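Local coordinates for petrobactin biosynthesis protein AsbB (Bacillus anthracis, PDB 3TO3) that catalyses the ATP-dependent condensation of spermidine with citryl-spermidine intermediates in the biosynthesis of the siderophore petrobactin, at residues P43-I46 against Q51-F54; V203-E208 against A321-N326; L414-Q419 against E449-R454; R468-E473 against F557-L562; L572-L577 against E582-E587. All coordinates share one frame; numbering follows the deposited sequence. Where two conformers were deposited one is given.

Interaction 1 (P43-I46 against Q51-F54); sequences PARI and QILF
R45 and I46 pair with F54 and L53 in an antiparallel strand contact at the protein surface, inside the hairpin made by strands 44-47 and 52-59. The axes of strands 44-46 and 52-54 approach to 4.7 Å, and their N-to-C directions stand 152° apart. I46 and L53 form the hydrogen-bonded pair: I46 N donates to L53 O at 3.0 Å, nearly straight, with the donor in the carbonyl plane, and L53 N returns a bond to I46 O at 2.9 Å. R45 and F54 are the adjoining non-hydrogen-bonded pair, where F54 CA lies 3.5 Å from A44 O in a CA-H...O contact. The ladder runs on through a backbone bond of A44 with L55. Strand 44-47 is the edge of an antiparallel sheet, and strand 52-59 is bonded on its other side to strand 65-74, through I52 with G72 and F54 with C70. Side chains alternate between the faces. On the face of I46 and L53 the two aliphatic groups adjoin, CB to CB. On the other, R45 and F54 run side by side, with guanidinium and ring planes 62° apart. The arginine chain is extended from CG to NE, which carries NE to 3.9 Å from F54 CE1 near the ring plane, while that same CE1 lies over a face of the guanidinium. I52 CG2 sits 3.4 Å above the centre of the phenyl face, and P43 CG reaches F54 CD1 at the ring edge, 3.8 Å away. Beyond the hairpin, R45 NH1 makes a salt bridge to E74, and I36 of helix 18-37 touches both R45 and F54.

Interaction 2 (V203-E208 against A321-N326); sequences VGYENE and APAISN
The ring of P322 meets the side chain of N207, and the two groups cross at about a right angle. The carbon skeleton of the asparagine makes much of this contact: N207 CG is 3.8 Å from P322 CG, and N207 CB is 4.1 Å from the same ring atom. With N207 CG anti to the backbone N (chi1 -164°), the amide is carried against the proline ring. A second, looser touch joins Y205 and A323, whose CB lies 4.4 Å from Y205 CD2, at the rim of the tyrosine ring and near its plane; one face of that ring carries E206 CG 3.7 Å above its centre. Between these two touches a water bridges the backbones, donating to Y205 O at 2.9 Å and accepting from A323 N at 2.8 Å. The next shell fixes both partners. A type II beta turn from G204 to N207, closed by N207 N to G204 O, shapes the loop between strand 201-203 and helix 208-219. Helix 315-333 is kinked here, where the N atoms of P322 and A323 make no bond to the preceding turn. Backbone bonds of G204 with S352 and of Y205 with A319 tie the loop to strand 345-355 and to the helix. No direct hydrogen bond crosses between 203-208 and 321-326, so the water is their polar link and gives the A323 N-H, left without an intrahelical acceptor at the kink, a partner.

Interaction 3 (L414-Q419 against E449-R454); sequences LRLLIQ and EGLPVR
L416 projects from helix 410-432 toward strand 451-457, and its side chain can be followed outward against that strand. Its CB rests on the ring of P452, 3.9 Å from P452 CD and 4.0 Å from P452 CG. Rotation about CA-CB sets CG anti to the carbonyl carbon (chi1 -75°), and beyond it CD1 ends 3.6 Å from L451 CD1, a methyl-to-methyl touch between leucines whose side chains slant across one another. L451 brings its own methyl there although its CB does not point at the helix. The proline ring also reaches the next residue of the helix: P452 CG is 4.1 Å from L417 N and 4.4 Å from L417 CB. The side-chain contacts are all apolar, and no hydrogen bond crosses between 414-419 and 449-454. The helix runs almost along the strand, the short axes being 7.7 Å apart at closest approach and 10° apart in direction. Just past the contact, V453 and R454 both face V446 in a classic beta bulge. L445 of strand 443-448 touches both L417 and P452, and W413 also packs on the proline. On another side of the helix, helix 532-547 receives L414 through F535 and I538 and binds R415 through salt bridges to E541 and E542.

Interaction 4 (R468-E473 against F557-L562); sequences RPFLKE and FESIQL
The phenyl ring of F470 presents its edge, not a face, to segment 557-562. S559 OG lies in the plane of the ring, 3.7 Å from F470 CZ, and I560 CG1 stands near that plane, 4.1 Å from F470 CE2. Other residues engage the same ring: R556 in a cation-pi interaction and Y467 in an edge-to-face (T-shaped) one. F470 CB points toward the helix, and chi1 of -85° carries the ring across the gap, while the two backbones stay far apart, with 10.9 Å between F470 CA and I560 CA. The contact thus joins the loop after strand 465-467, at its 3-10 turn 468-470, to helix 554-560. Just beyond, Q561 leaves helical geometry with positive phi (58°). The serine hydroxyl, set between its backbone N and carbonyl carbon (chi1 77°), is hydrogen-bonded to R556 O in its own helix, and no hydrogen bond crosses between 468-473 and 557-562. I560, by contrast, is buried, and packs in addition on V429 and V430 of helix 410-432. R556 links the two parts a second time by donating from NH2 to F470 O. I501 touches both F470 and S559, and L504 of helix 502-528 adds another apolar neighbour to the phenylalanine.

Interaction 5 (L572-L577 against E582-E587); sequences LTKRRL and ESLVHE
Apolar contacts across this pair of segments centre on L584, whose isobutyl group packs against the aliphatic chain of R575. L584 CD2 lies 3.5 Å from R575 CD and 4.1 Å from R575 CG, and the two side chains cross at about a right angle. The other leucine methyl, CD1, turns to K574 and comes within 4.4 Å of K574 CG, so the leucine's two branches are shared between successive residues of 572-577. The second kind of contact sets hydrocarbon against a charged plane. L584 CG sits 3.8 Å above one face of the R575 guanidinium, offset toward its rim, and L584 CD2 is 3.7 Å from R575 NH2. R575 sets out with CG anti to the backbone N (chi1 -167°), then bends at chi2 and chi3; the bend at chi3, 14°, brings the guanidinium back beside the leucine. No hydrogen bond joins 572-577 to 582-587. Polar and backbone bonds lead outward instead: R575 NH1 forms a salt bridge with E570 OE1, and L584 pairs through its backbone with Q571. The latter continues the two-stranded antiparallel ribbon of 566-570 and 585-589, whose connection includes 572-576, helical in phi and psi but without the regular bonds. E38 accepts from T573 N and K574 N there. In this surface contact the leucine lies against carbon atoms and one guanidinium face while R575 NH1 is engaged by E570, so that one arginine serves an apolar contact and a salt bridge together.

Overall arrangement
The five contacts follow one another along the chain and none touches another. Interactions 1 and 5 are surface contacts on the same side of the chain's centre, with nearest atoms about 9 Å apart; interaction 2 lies on the opposite side from interaction 1. Interactions 2, 3 and 4 are partly buried. Direct backbone hydrogen bonds across the segments occur in interaction 1 alone; interaction 2 uses a water, and the others rely on side-chain packing. Helix 410-432 connects interactions 3 and 4, supplying L416 and L417 to one and neighbours of I560 to the other. Arginine planes feature in the surface pair, aliphatic groups in interaction 3, and a phenyl edge in interaction 4.

Interaction 1 (P43-I46 against Q51-F54)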
# COMPACT_ATOMS: atom_id res chain seq x y z
N PRO B 43 -31.71 -1.77 12.70
CA PRO B 43 -32.75 -1.03 11.96
C PRO B 43 -34.11 -1.23 12.60
O PRO B 43 -34.25 -2.13 13.42
CB PRO B 43 -32.70 -1.68 10.57
CG PRO B 43 -32.13 -3.05 10.81
CD PRO B 43 -31.13 -2.87 11.91
N ALA B 44 -35.09 -0.39 12.27
CA ALA B 44 -36.47 -0.68 12.57
C ALA B 44 -36.88 -1.88 11.74
O ALA B 44 -36.42 -2.02 10.61
CB ALA B 44 -37.39 0.54 12.28
N ARG B 45 -37.72 -2.75 12.30
CA ARG B 45 -38.20 -3.94 11.60
C ARG B 45 -39.71 -3.94 11.57
O ARG B 45 -40.35 -4.03 12.62
CB ARG B 45 -37.73 -5.25 12.27
CG ARG B 45 -36.24 -5.50 12.16
CD ARG B 45 -35.77 -6.84 12.75
NE ARG B 45 -34.34 -6.75 13.03
CZ ARG B 45 -33.50 -7.77 13.18
NH1 ARG B 45 -33.95 -9.02 13.06
NH2 ARG B 45 -32.19 -7.55 13.45
N ILE B 46 -40.28 -3.85 10.37
CA ILE B 46 -41.72 -3.97 10.21
C ILE B 46 -42.11 -5.31 9.59
O ILE B 46 -41.73 -5.61 8.46
CB ILE B 46 -42.26 -2.91 9.31
CG1 ILE B 46 -41.67 -1.55 9.71
CG2 ILE B 46 -43.79 -2.95 9.38
CD1 ILE B 46 -42.50 -0.40 9.23
N GLN B 51 -41.93 -11.68 5.14
CA GLN B 51 -40.96 -10.62 4.94
C GLN B 51 -40.84 -9.63 6.12
O GLN B 51 -41.71 -9.49 6.96
CB GLN B 51 -41.36 -9.83 3.69
CG GLN B 51 -41.42 -10.66 2.42
CD GLN B 51 -40.18 -10.50 1.54
OE1 GLN B 51 -40.22 -9.81 0.52
NE2 GLN B 51 -39.09 -11.13 1.94
N ILE B 52 -39.70 -8.98 6.17
CA ILE B 52 -39.45 -7.89 7.08
C ILE B 52 -39.03 -6.71 6.21
O ILE B 52 -38.19 -6.87 5.32
CB ILE B 52 -38.31 -8.25 8.05
CG1 ILE B 52 -38.78 -9.30 9.05
CG2 ILE B 52 -37.79 -7.01 8.77
CD1 ILE B 52 -37.65 -10.14 9.65
N LEU B 53 -39.62 -5.54 6.43
CA LEU B 53 -39.08 -4.29 5.89
C LEU B 53 -38.05 -3.74 6.87
O LEU B 53 -38.37 -3.50 8.04
CB LEU B 53 -40.18 -3.26 5.67
CG LEU B 53 -39.70 -1.90 5.17
CD1 LEU B 53 -38.83 -2.07 3.92
CD2 LEU B 53 -40.92 -1.04 4.86
N PHE B 54 -36.82 -3.54 6.43
CA PHE B 54 -35.79 -3.00 7.31
C PHE B 54 -35.61 -1.53 6.96
O PHE B 54 -35.44 -1.19 5.80
CB PHE B 54 -34.45 -3.72 7.12
CG PHE B 54 -34.46 -5.17 7.51
CD1 PHE B 54 -34.08 -5.57 8.80
CD2 PHE B 54 -34.78 -6.15 6.58
CE1 PHE B 54 -34.07 -6.93 9.18
CE2 PHE B 54 -34.76 -7.52 6.95
CZ PHE B 54 -34.40 -7.90 8.26

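Interaction 2 (V203-E208 against A321-N326)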
# COMPACT_ATOMS: atom_id res chain seq x y z
N VAL B 203 14.09 -25.83 7.97
CA VAL B 203 13.11 -26.80 7.58
C VAL B 203 12.13 -26.89 8.75
O VAL B 203 12.42 -26.43 9.85
CB VAL B 203 13.89 -28.08 7.35
CG1 VAL B 203 13.14 -29.31 7.83
CG2 VAL B 203 14.35 -28.13 5.89
N GLY B 204 10.94 -27.41 8.50
CA GLY B 204 9.98 -27.62 9.57
C GLY B 204 10.49 -28.56 10.67
O GLY B 204 11.41 -29.34 10.46
N TYR B 205 9.87 -28.50 11.84
CA TYR B 205 10.30 -29.30 12.98
C TYR B 205 10.38 -30.78 12.57
O TYR B 205 9.41 -31.34 12.04
CB TYR B 205 9.30 -29.12 14.14
CG TYR B 205 9.64 -29.87 15.41
CD1 TYR B 205 10.77 -29.54 16.16
CD2 TYR B 205 8.83 -30.91 15.86
CE1 TYR B 205 11.10 -30.22 17.33
CE2 TYR B 205 9.14 -31.61 17.03
CZ TYR B 205 10.28 -31.25 17.76
OH TYR B 205 10.60 -31.94 18.91
N GLU B 206 11.56 -31.37 12.79
CA GLU B 206 11.83 -32.80 12.56
C GLU B 206 11.57 -33.24 11.12
O GLU B 206 11.35 -34.42 10.86
CB GLU B 206 10.98 -33.66 13.50
CG GLU B 206 11.45 -33.59 14.94
CD GLU B 206 10.68 -34.53 15.85
OE1 GLU B 206 11.01 -34.58 17.07
OE2 GLU B 206 9.74 -35.21 15.35
N ASN B 207 11.61 -32.28 10.20
CA ASN B 207 11.32 -32.52 8.79
C ASN B 207 12.57 -32.68 7.90
O ASN B 207 12.44 -32.86 6.71
CB ASN B 207 10.43 -31.38 8.26
CG ASN B 207 9.78 -31.73 6.93
OD1 ASN B 207 9.12 -32.77 6.79
ND2 ASN B 207 9.98 -30.88 5.95
N GLU B 208 13.76 -32.60 8.47
CA GLU B 208 15.00 -32.69 7.67
C GLU B 208 15.08 -33.86 6.67
O GLU B 208 15.47 -33.66 5.53
CB GLU B 208 16.25 -32.67 8.56
CG GLU B 208 16.34 -31.48 9.48
CD GLU B 208 15.65 -31.68 10.83
OE1 GLU B 208 14.92 -32.69 11.02
OE2 GLU B 208 15.85 -30.80 11.71
N ALA B 321 3.97 -27.60 10.72
CA ALA B 321 3.04 -28.18 9.78
C ALA B 321 3.31 -29.67 9.55
O ALA B 321 2.39 -30.48 9.68
CB ALA B 321 3.00 -27.40 8.47
N PRO B 322 4.56 -30.04 9.20
CA PRO B 322 4.80 -31.48 8.97
C PRO B 322 4.44 -32.32 10.19
O PRO B 322 3.84 -33.37 10.03
CB PRO B 322 6.28 -31.54 8.62
CG PRO B 322 6.56 -30.13 8.01
CD PRO B 322 5.73 -29.22 8.87
N ALA B 323 4.67 -31.81 11.40
CA ALA B 323 4.35 -32.60 12.61
C ALA B 323 2.87 -32.72 12.88
O ALA B 323 2.41 -33.74 13.39
CB ALA B 323 5.06 -32.03 13.84
N ILE B 324 2.12 -31.67 12.56
CA ILE B 324 0.69 -31.75 12.73
C ILE B 324 0.12 -32.79 11.75
O ILE B 324 -0.76 -33.58 12.12
CB ILE B 324 0.01 -30.38 12.56
CG1 ILE B 324 0.35 -29.47 13.74
CG2 ILE B 324 -1.52 -30.53 12.45
CD1 ILE B 324 -0.24 -28.05 13.61
N SER B 325 0.64 -32.84 10.53
CA SER B 325 0.06 -33.77 9.56
C SER B 325 0.39 -35.23 9.92
O SER B 325 -0.46 -36.09 9.79
CB SER B 325 0.45 -33.43 8.12
OG SER B 325 -0.21 -32.25 7.70
N ASN B 326 1.61 -35.48 10.40
CA ASN B 326 1.99 -36.82 10.85
C ASN B 326 1.10 -37.26 12.02
O ASN B 326 0.59 -38.38 12.04
CB ASN B 326 3.48 -36.87 11.23
CG ASN B 326 3.89 -38.20 11.88
OD1 ASN B 326 4.40 -38.22 13.00
ND2 ASN B 326 3.67 -39.31 11.16
O HOH W 1 6.80 -30.01 11.77

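Interaction 3 (L414-Q419 against E449-R454)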
# COMPACT_ATOMS: atom_id res chain seq x y z
N LEU B 414 -28.61 -35.55 -0.15
CA LEU B 414 -28.25 -34.84 1.08
C LEU B 414 -27.89 -35.82 2.21
O LEU B 414 -26.94 -35.60 2.94
CB LEU B 414 -29.38 -33.90 1.49
CG LEU B 414 -29.23 -33.10 2.78
CD1 LEU B 414 -28.00 -32.17 2.74
CD2 LEU B 414 -30.51 -32.32 3.03
N ARG B 415 -28.63 -36.92 2.35
CA ARG B 415 -28.24 -37.93 3.32
C ARG B 415 -26.86 -38.53 3.05
O ARG B 415 -26.03 -38.61 3.95
CB ARG B 415 -29.26 -39.04 3.39
CG ARG B 415 -30.59 -38.58 3.88
CD ARG B 415 -31.49 -39.78 4.13
NE ARG B 415 -32.74 -39.35 4.73
CZ ARG B 415 -32.91 -39.17 6.04
NH1 ARG B 415 -31.91 -39.40 6.87
NH2 ARG B 415 -34.08 -38.78 6.51
N LEU B 416 -26.61 -38.96 1.81
CA LEU B 416 -25.26 -39.44 1.49
C LEU B 416 -24.21 -38.40 1.80
O LEU B 416 -23.14 -38.76 2.26
CB LEU B 416 -25.13 -39.85 0.05
CG LEU B 416 -25.80 -41.19 -0.17
CD1 LEU B 416 -26.37 -41.28 -1.61
CD2 LEU B 416 -24.79 -42.29 0.17
N LEU B 417 -24.50 -37.13 1.52
CA LEU B 417 -23.52 -36.09 1.70
C LEU B 417 -23.16 -35.98 3.17
O LEU B 417 -21.99 -35.99 3.54
CB LEU B 417 -24.02 -34.72 1.17
CG LEU B 417 -23.00 -33.60 1.38
CD1 LEU B 417 -21.74 -33.73 0.46
CD2 LEU B 417 -23.65 -32.22 1.24
N ILE B 418 -24.18 -35.87 4.01
CA ILE B 418 -24.01 -35.78 5.44
C ILE B 418 -23.24 -37.02 5.95
O ILE B 418 -22.29 -36.89 6.73
CB ILE B 418 -25.38 -35.71 6.15
CG1 ILE B 418 -26.21 -34.51 5.65
CG2 ILE B 418 -25.22 -35.65 7.62
CD1 ILE B 418 -25.49 -33.24 5.73
N GLN B 419 -23.64 -38.21 5.48
CA GLN B 419 -23.04 -39.47 5.97
C GLN B 419 -21.57 -39.60 5.63
O GLN B 419 -20.82 -40.14 6.43
CB GLN B 419 -23.79 -40.72 5.49
CG GLN B 419 -25.19 -40.85 6.01
CD GLN B 419 -25.77 -42.23 5.78
OE1 GLN B 419 -25.23 -43.04 5.02
NE2 GLN B 419 -26.88 -42.52 6.46
N GLU B 449 -19.53 -39.69 -10.31
CA GLU B 449 -20.62 -39.12 -11.08
C GLU B 449 -21.68 -38.45 -10.16
O GLU B 449 -22.89 -38.65 -10.35
CB GLU B 449 -21.27 -40.18 -11.98
CG GLU B 449 -20.35 -40.73 -13.07
CD GLU B 449 -21.09 -41.73 -13.98
OE1 GLU B 449 -21.75 -42.67 -13.45
OE2 GLU B 449 -21.03 -41.57 -15.22
N GLY B 450 -21.21 -37.68 -9.18
CA GLY B 450 -22.08 -36.91 -8.31
C GLY B 450 -22.63 -37.63 -7.09
O GLY B 450 -23.26 -37.02 -6.23
N LEU B 451 -22.41 -38.94 -7.01
CA LEU B 451 -22.74 -39.72 -5.83
C LEU B 451 -21.65 -39.51 -4.79
O LEU B 451 -20.48 -39.79 -5.07
CB LEU B 451 -22.78 -41.20 -6.17
CG LEU B 451 -23.15 -42.09 -4.99
CD1 LEU B 451 -24.62 -41.89 -4.71
CD2 LEU B 451 -22.82 -43.57 -5.22
N PRO B 452 -22.01 -39.01 -3.59
CA PRO B 452 -20.96 -38.72 -2.61
C PRO B 452 -20.30 -39.99 -2.09
O PRO B 452 -21.00 -40.90 -1.65
CB PRO B 452 -21.72 -37.97 -1.50
CG PRO B 452 -22.96 -37.38 -2.22
CD PRO B 452 -23.33 -38.49 -3.18
N VAL B 453 -18.97 -40.01 -2.11
CA VAL B 453 -18.18 -41.17 -1.71
C VAL B 453 -17.48 -40.97 -0.36
O VAL B 453 -17.65 -41.78 0.56
CB VAL B 453 -17.18 -41.60 -2.81
CG1 VAL B 453 -16.36 -42.80 -2.36
CG2 VAL B 453 -17.94 -41.95 -4.10
N ARG B 454 -16.63 -39.95 -0.29
CA ARG B 454 -15.79 -39.71 0.87
C ARG B 454 -15.33 -38.24 0.89
O ARG B 454 -15.51 -37.51 -0.10
CB ARG B 454 -14.60 -40.70 0.87
CG ARG B 454 -13.65 -40.51 -0.31
CD ARG B 454 -13.04 -41.81 -0.76
NE ARG B 454 -11.86 -42.18 0.00
CZ ARG B 454 -10.69 -42.50 -0.54
NH1 ARG B 454 -10.53 -42.50 -1.86
NH2 ARG B 454 -9.68 -42.83 0.25

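Interaction 4 (R468-E473 against F557-L562)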
# COMPACT_ATOMS: atom_id res chain seq x y z
N ARG B 468 -7.47 -31.10 25.04
CA ARG B 468 -6.53 -32.11 25.51
C ARG B 468 -7.19 -33.26 26.28
O ARG B 468 -6.86 -34.42 26.06
CB ARG B 468 -5.43 -31.45 26.36
CG ARG B 468 -4.33 -32.38 26.84
CD ARG B 468 -3.20 -31.60 27.51
NE ARG B 468 -2.43 -30.86 26.52
CZ ARG B 468 -1.26 -31.27 26.03
NH1 ARG B 468 -0.71 -32.40 26.47
NH2 ARG B 468 -0.63 -30.53 25.11
N PRO B 469 -8.12 -32.95 27.19
CA PRO B 469 -8.79 -34.04 27.91
C PRO B 469 -9.52 -35.03 27.01
O PRO B 469 -9.76 -36.14 27.46
CB PRO B 469 -9.78 -33.31 28.82
CG PRO B 469 -9.12 -31.98 29.07
CD PRO B 469 -8.49 -31.63 27.74
N PHE B 470 -9.87 -34.66 25.77
CA PHE B 470 -10.56 -35.61 24.89
C PHE B 470 -9.64 -36.53 24.06
O PHE B 470 -10.12 -37.46 23.40
CB PHE B 470 -11.52 -34.88 23.94
CG PHE B 470 -12.89 -34.62 24.52
CD1 PHE B 470 -13.08 -34.57 25.91
CD2 PHE B 470 -13.98 -34.45 23.69
CE1 PHE B 470 -14.33 -34.35 26.44
CE2 PHE B 470 -15.24 -34.24 24.21
CZ PHE B 470 -15.42 -34.19 25.58
N LEU B 471 -8.34 -36.28 24.05
CA LEU B 471 -7.46 -37.05 23.17
C LEU B 471 -7.45 -38.54 23.54
O LEU B 471 -7.45 -38.89 24.71
CB LEU B 471 -6.05 -36.47 23.19
CG LEU B 471 -5.97 -34.96 22.90
CD1 LEU B 471 -4.57 -34.43 23.13
CD2 LEU B 471 -6.46 -34.64 21.48
N LYS B 472 -7.48 -39.40 22.53
CA LYS B 472 -7.45 -40.84 22.77
C LYS B 472 -6.13 -41.17 23.44
O LYS B 472 -6.09 -41.98 24.37
CB LYS B 472 -7.62 -41.65 21.48
CG LYS B 472 -8.85 -42.58 21.43
CD LYS B 472 -8.52 -43.82 20.57
CE LYS B 472 -9.72 -44.35 19.78
NZ LYS B 472 -9.31 -44.88 18.42
N GLU B 473 -5.05 -40.55 22.97
CA GLU B 473 -3.79 -40.59 23.72
C GLU B 473 -3.20 -39.18 23.93
O GLU B 473 -2.65 -38.57 23.01
CB GLU B 473 -2.81 -41.51 23.00
CG GLU B 473 -3.25 -41.87 21.58
CD GLU B 473 -2.37 -42.90 20.91
OE1 GLU B 473 -2.20 -42.85 19.67
OE2 GLU B 473 -1.84 -43.78 21.63
N PHE B 557 -20.53 -37.11 23.66
CA PHE B 557 -21.40 -36.47 22.70
C PHE B 557 -22.36 -35.51 23.40
O PHE B 557 -22.57 -34.38 22.95
CB PHE B 557 -22.16 -37.51 21.86
CG PHE B 557 -23.20 -36.91 20.92
CD1 PHE B 557 -24.56 -37.12 21.15
CD2 PHE B 557 -22.82 -36.15 19.82
CE1 PHE B 557 -25.52 -36.57 20.29
CE2 PHE B 557 -23.78 -35.59 18.96
CZ PHE B 557 -25.13 -35.80 19.20
N GLU B 558 -22.92 -35.94 24.52
CA GLU B 558 -23.80 -35.06 25.25
C GLU B 558 -23.09 -33.82 25.73
O GLU B 558 -23.61 -32.72 25.57
CB GLU B 558 -24.45 -35.79 26.42
CG GLU B 558 -25.85 -36.27 26.09
CD GLU B 558 -26.27 -37.50 26.90
OE1 GLU B 558 -25.76 -37.67 28.04
OE2 GLU B 558 -27.09 -38.30 26.38
N SER B 559 -21.89 -33.98 26.29
CA SER B 559 -21.20 -32.84 26.92
C SER B 559 -20.82 -31.73 25.93
O SER B 559 -20.62 -30.57 26.30
CB SER B 559 -19.97 -33.32 27.69
OG SER B 559 -18.90 -33.59 26.79
N ILE B 560 -20.72 -32.09 24.66
CA ILE B 560 -20.41 -31.17 23.59
C ILE B 560 -21.61 -30.25 23.26
O ILE B 560 -21.44 -29.13 22.77
CB ILE B 560 -19.97 -32.00 22.35
CG1 ILE B 560 -18.54 -32.47 22.53
CG2 ILE B 560 -20.09 -31.24 21.03
CD1 ILE B 560 -17.97 -32.97 21.25
N GLN B 561 -22.83 -30.71 23.55
CA GLN B 561 -24.03 -29.88 23.40
C GLN B 561 -24.28 -29.31 21.99
O GLN B 561 -24.45 -28.11 21.82
CB GLN B 561 -23.95 -28.72 24.39
CG GLN B 561 -23.92 -29.14 25.83
CD GLN B 561 -25.11 -28.59 26.60
OE1 GLN B 561 -24.98 -27.62 27.35
NE2 GLN B 561 -26.28 -29.19 26.39
N LEU B 562 -24.30 -30.16 20.97
CA LEU B 562 -24.58 -29.71 19.63
C LEU B 562 -26.03 -29.31 19.45
O LEU B 562 -26.39 -28.67 18.45
CB LEU B 562 -24.26 -30.82 18.64
CG LEU B 562 -22.81 -31.23 18.65
CD1 LEU B 562 -22.59 -32.18 17.50
CD2 LEU B 562 -21.95 -30.00 18.49

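Interaction 5 (L572-L577 against E582-E587)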
# COMPACT_ATOMS: atom_id res chain seq x y z
N LEU B 572 -17.71 -11.59 12.44
CA LEU B 572 -16.56 -11.40 11.56
C LEU B 572 -16.46 -9.98 10.99
O LEU B 572 -15.38 -9.41 10.89
CB LEU B 572 -16.62 -12.40 10.41
CG LEU B 572 -16.67 -13.88 10.85
CD1 LEU B 572 -17.15 -14.74 9.71
CD2 LEU B 572 -15.31 -14.35 11.34
N THR B 573 -17.59 -9.43 10.60
CA THR B 573 -17.64 -8.07 10.12
C THR B 573 -17.33 -7.08 11.25
O THR B 573 -16.57 -6.15 11.05
CB THR B 573 -19.00 -7.79 9.46
OG1 THR B 573 -19.17 -8.70 8.35
CG2 THR B 573 -19.09 -6.38 8.98
N LYS B 574 -17.89 -7.29 12.44
CA LYS B 574 -17.65 -6.34 13.52
C LYS B 574 -16.15 -6.12 13.73
O LYS B 574 -15.70 -4.99 14.03
CB LYS B 574 -18.30 -6.80 14.83
CG LYS B 574 -18.22 -5.77 15.94
CD LYS B 574 -19.03 -6.26 17.14
CE LYS B 574 -19.08 -5.25 18.30
NZ LYS B 574 -20.17 -4.24 18.12
N ARG B 575 -15.39 -7.18 13.53
CA ARG B 575 -13.96 -7.13 13.76
C ARG B 575 -13.23 -6.13 12.84
O ARG B 575 -12.17 -5.62 13.18
CB ARG B 575 -13.37 -8.54 13.64
CG ARG B 575 -11.96 -8.67 14.16
CD ARG B 575 -11.75 -10.07 14.70
NE ARG B 575 -12.83 -10.96 14.27
CZ ARG B 575 -13.09 -12.14 14.83
NH1 ARG B 575 -14.09 -12.88 14.38
NH2 ARG B 575 -12.34 -12.57 15.83
N ARG B 576 -13.82 -5.86 11.68
CA ARG B 576 -13.21 -4.99 10.68
C ARG B 576 -13.51 -3.53 10.96
O ARG B 576 -12.93 -2.66 10.29
CB ARG B 576 -13.75 -5.30 9.28
CG ARG B 576 -13.95 -6.77 9.00
CD ARG B 576 -12.95 -7.29 7.99
NE ARG B 576 -13.55 -7.43 6.67
CZ ARG B 576 -14.28 -8.48 6.30
NH1 ARG B 576 -14.50 -9.48 7.15
NH2 ARG B 576 -14.81 -8.54 5.07
N LEU B 577 -14.49 -3.27 11.83
CA LEU B 577 -14.82 -1.88 12.21
C LEU B 577 -14.28 -1.35 13.55
O LEU B 577 -14.56 -0.21 13.91
CB LEU B 577 -16.33 -1.66 12.14
CG LEU B 577 -16.93 -2.24 10.85
CD1 LEU B 577 -18.41 -2.43 11.00
CD2 LEU B 577 -16.59 -1.37 9.63
N GLU B 582 -15.24 -5.33 23.22
CA GLU B 582 -15.42 -6.22 24.36
C GLU B 582 -15.67 -7.69 23.99
O GLU B 582 -15.13 -8.58 24.64
CB GLU B 582 -16.55 -5.72 25.26
CG GLU B 582 -16.20 -5.74 26.74
CD GLU B 582 -17.42 -5.89 27.63
OE1 GLU B 582 -18.50 -5.40 27.25
OE2 GLU B 582 -17.30 -6.52 28.70
N SER B 583 -16.46 -7.93 22.94
CA SER B 583 -16.97 -9.28 22.65
C SER B 583 -16.42 -10.02 21.40
O SER B 583 -15.62 -10.97 21.54
CB SER B 583 -18.50 -9.27 22.61
OG SER B 583 -19.04 -10.40 23.27
N LEU B 584 -16.84 -9.60 20.21
CA LEU B 584 -16.60 -10.36 18.97
C LEU B 584 -17.55 -11.55 18.73
O LEU B 584 -17.41 -12.30 17.77
CB LEU B 584 -15.15 -10.76 18.77
CG LEU B 584 -14.50 -9.82 17.74
CD1 LEU B 584 -15.17 -8.44 17.71
CD2 LEU B 584 -12.99 -9.68 18.00
N VAL B 585 -18.47 -11.75 19.65
CA VAL B 585 -19.32 -12.91 19.61
C VAL B 585 -20.78 -12.46 19.71
O VAL B 585 -21.08 -11.44 20.33
CB VAL B 585 -18.92 -13.79 20.80
CG1 VAL B 585 -20.06 -13.95 21.79
CG2 VAL B 585 -18.31 -15.11 20.32
N HIS B 586 -21.71 -13.15 19.06
CA HIS B 586 -23.11 -12.81 19.28
C HIS B 586 -23.96 -14.07 19.33
O HIS B 586 -23.60 -15.09 18.75
CB HIS B 586 -23.65 -11.79 18.28
CG HIS B 586 -23.83 -12.32 16.88
ND1 HIS B 586 -25.04 -12.32 16.23
CD2 HIS B 586 -22.94 -12.84 16.01
CE1 HIS B 586 -24.89 -12.81 15.01
NE2 HIS B 586 -23.62 -13.15 14.86
N GLU B 587 -25.07 -14.00 20.05
CA GLU B 587 -25.89 -15.15 20.31
C GLU B 587 -26.87 -15.39 19.17
O GLU B 587 -27.57 -14.47 18.76
CB GLU B 587 -26.65 -14.96 21.60
CG GLU B 587 -27.38 -16.21 22.05
CD GLU B 587 -28.34 -15.94 23.17
OE1 GLU B 587 -28.55 -14.75 23.46
OE2 GLU B 587 -28.89 -16.89 23.76